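Local coordinates for botulinum neurotoxin type C1 (Clostridium botulinum, PDB 3R4U), which is the receptor-binding part of a zinc-protease neurotoxin and probably attaches the toxin to nerve cells, at residues K317-F322 with L343-K348. Residues are numbered along the deposited sequence; the frame is centred on the assembly and turned at random.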
# COMPACT_ATOMS: atom_id res chain seq x y z
N LYS A 317 17.94 -20.80 -15.47
CA LYS A 317 18.76 -19.94 -16.32
C LYS A 317 18.28 -18.49 -16.20
O LYS A 317 17.09 -18.20 -16.32
CB LYS A 317 18.72 -20.39 -17.77
CG LYS A 317 19.84 -19.80 -18.61
CD LYS A 317 19.79 -20.30 -20.04
CE LYS A 317 21.11 -20.06 -20.76
NZ LYS A 317 21.50 -18.62 -20.77
N ALA A 318 19.22 -17.58 -15.96
CA ALA A 318 18.89 -16.18 -15.70
C ALA A 318 19.02 -15.30 -16.94
O ALA A 318 20.03 -15.35 -17.64
CB ALA A 318 19.76 -15.64 -14.57
N TYR A 319 18.00 -14.49 -17.19
CA TYR A 319 17.98 -13.57 -18.32
C TYR A 319 17.83 -12.12 -17.83
O TYR A 319 17.34 -11.89 -16.73
CB TYR A 319 16.83 -13.90 -19.26
CG TYR A 319 16.85 -15.31 -19.80
CD1 TYR A 319 17.42 -15.59 -21.04
CD2 TYR A 319 16.31 -16.36 -19.07
CE1 TYR A 319 17.44 -16.88 -21.54
CE2 TYR A 319 16.33 -17.66 -19.56
CZ TYR A 319 16.90 -17.91 -20.79
OH TYR A 319 16.92 -19.20 -21.28
N ASN A 320 18.23 -11.18 -18.67
CA ASN A 320 17.91 -9.77 -18.50
C ASN A 320 16.70 -9.41 -19.35
O ASN A 320 16.61 -9.81 -20.51
CB ASN A 320 19.07 -8.89 -18.94
CG ASN A 320 20.34 -9.14 -18.15
OD1 ASN A 320 20.30 -9.36 -16.94
ND2 ASN A 320 21.47 -9.07 -18.83
N LEU A 321 15.78 -8.64 -18.77
CA LEU A 321 14.78 -7.95 -19.57
C LEU A 321 15.54 -6.93 -20.41
O LEU A 321 16.51 -6.34 -19.94
CB LEU A 321 13.76 -7.25 -18.68
CG LEU A 321 12.53 -8.04 -18.21
CD1 LEU A 321 12.93 -9.26 -17.40
CD2 LEU A 321 11.59 -7.14 -17.41
N PHE A 322 15.11 -6.72 -21.65
CA PHE A 322 15.77 -5.74 -22.50
C PHE A 322 14.82 -5.19 -23.53
O PHE A 322 13.82 -5.82 -23.86
CB PHE A 322 17.03 -6.32 -23.18
CG PHE A 322 16.74 -7.10 -24.45
CD1 PHE A 322 16.08 -8.31 -24.40
CD2 PHE A 322 17.17 -6.62 -25.68
CE1 PHE A 322 15.83 -9.04 -25.56
CE2 PHE A 322 16.93 -7.34 -26.85
CZ PHE A 322 16.25 -8.55 -26.79
N LEU A 343 13.57 -11.02 -23.42
CA LEU A 343 14.59 -11.62 -22.58
C LEU A 343 15.87 -11.86 -23.37
O LEU A 343 15.82 -12.31 -24.51
CB LEU A 343 14.09 -12.94 -22.02
CG LEU A 343 12.95 -12.83 -21.01
CD1 LEU A 343 12.50 -14.21 -20.60
CD2 LEU A 343 13.42 -12.03 -19.79
N ARG A 344 17.00 -11.54 -22.77
CA ARG A 344 18.27 -11.84 -23.41
C ARG A 344 19.19 -12.49 -22.38
O ARG A 344 19.02 -12.30 -21.18
CB ARG A 344 18.92 -10.58 -24.00
CG ARG A 344 19.44 -9.59 -22.96
CD ARG A 344 20.20 -8.45 -23.62
NE ARG A 344 21.45 -8.91 -24.22
CZ ARG A 344 22.31 -8.13 -24.89
NH1 ARG A 344 22.06 -6.84 -25.04
NH2 ARG A 344 23.41 -8.66 -25.40
N GLU A 345 20.14 -13.28 -22.87
CA GLU A 345 21.07 -13.94 -21.98
C GLU A 345 21.97 -12.93 -21.29
O GLU A 345 22.38 -11.93 -21.89
CB GLU A 345 21.90 -14.96 -22.76
CG GLU A 345 21.10 -16.18 -23.17
CD GLU A 345 21.94 -17.25 -23.84
OE1 GLU A 345 23.01 -16.91 -24.40
OE2 GLU A 345 21.52 -18.42 -23.82
N GLN A 346 22.26 -13.17 -20.02
CA GLN A 346 23.13 -12.26 -19.29
C GLN A 346 24.50 -12.23 -19.94
O GLN A 346 24.93 -13.22 -20.54
CB GLN A 346 23.25 -12.68 -17.83
CG GLN A 346 21.93 -12.59 -17.06
CD GLN A 346 22.11 -12.84 -15.57
OE1 GLN A 346 23.02 -13.55 -15.15
NE2 GLN A 346 21.22 -12.26 -14.77
N THR A 347 25.18 -11.10 -19.85
CA THR A 347 26.56 -11.02 -20.31
C THR A 347 27.44 -10.45 -19.21
O THR A 347 26.95 -10.05 -18.15
CB THR A 347 26.71 -10.17 -21.59
OG1 THR A 347 26.16 -8.87 -21.38
CG2 THR A 347 25.97 -10.82 -22.74
N LYS A 348 28.74 -10.43 -19.47
CA LYS A 348 29.69 -9.91 -18.49
C LYS A 348 29.47 -8.42 -18.27
O LYS A 348 29.62 -7.91 -17.17
CB LYS A 348 31.13 -10.18 -18.94
CG LYS A 348 32.19 -9.96 -17.87
CD LYS A 348 33.59 -10.22 -18.42
CE LYS A 348 34.64 -10.21 -17.31
NZ LYS A 348 35.95 -10.73 -17.79
O HOH W 1 22.00 -16.17 -19.26
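Leu-343 lays its CD2 methyl against Leu-321 CD1, 3.7 Å away, and also meets Tyr-319 CB. The two leucines lie side by side and point the same way. Ile-271 of strand 270-275 touches both, which makes a small apolar cluster.

Arg-344 pairs with Asn-320 through two backbone hydrogen bonds. Arg-344 N gives to Asn-320 O, and Asn-320 N gives to Arg-344 O, each at 2.9 Å. Arg-344 CG lies between the backbone N and the carbonyl carbon (chi1 70°), which carries CG and CD across the Phe-322 ring. CB sits over one face of the ring, offset toward the rim, 4.0 Å from the centroid, in a CH-pi contact. The guanidinium is further off and gives at most a weak cation-pi attraction. Its NH1 is hydrogen-bonded to Asn-353 OD1.

Glu-345 runs alongside the Tyr-319 ring, with ring and carboxylate planes 33° apart. Its OE2 forms a salt bridge with Lys-317 NZ at 3.1 Å, weak as a hydrogen bond. Backbone N of Glu-345 lies at the edge of the tyrosine ring.

At Gln-346 direct strand pairing has given way to a water. The water donates to Ala-318 O at 2.7 Å and accepts from Gln-346 N; its bond from Lys-317 NZ is weak. Gln-346 CG packs 3.4 Å from Ala-318 O, and its amide end covers Ala-318 CB.

The arrangement is an antiparallel strand pair whose second strand peels away into a loop, within the beta-trefoil fold of the C-terminal receptor-binding region.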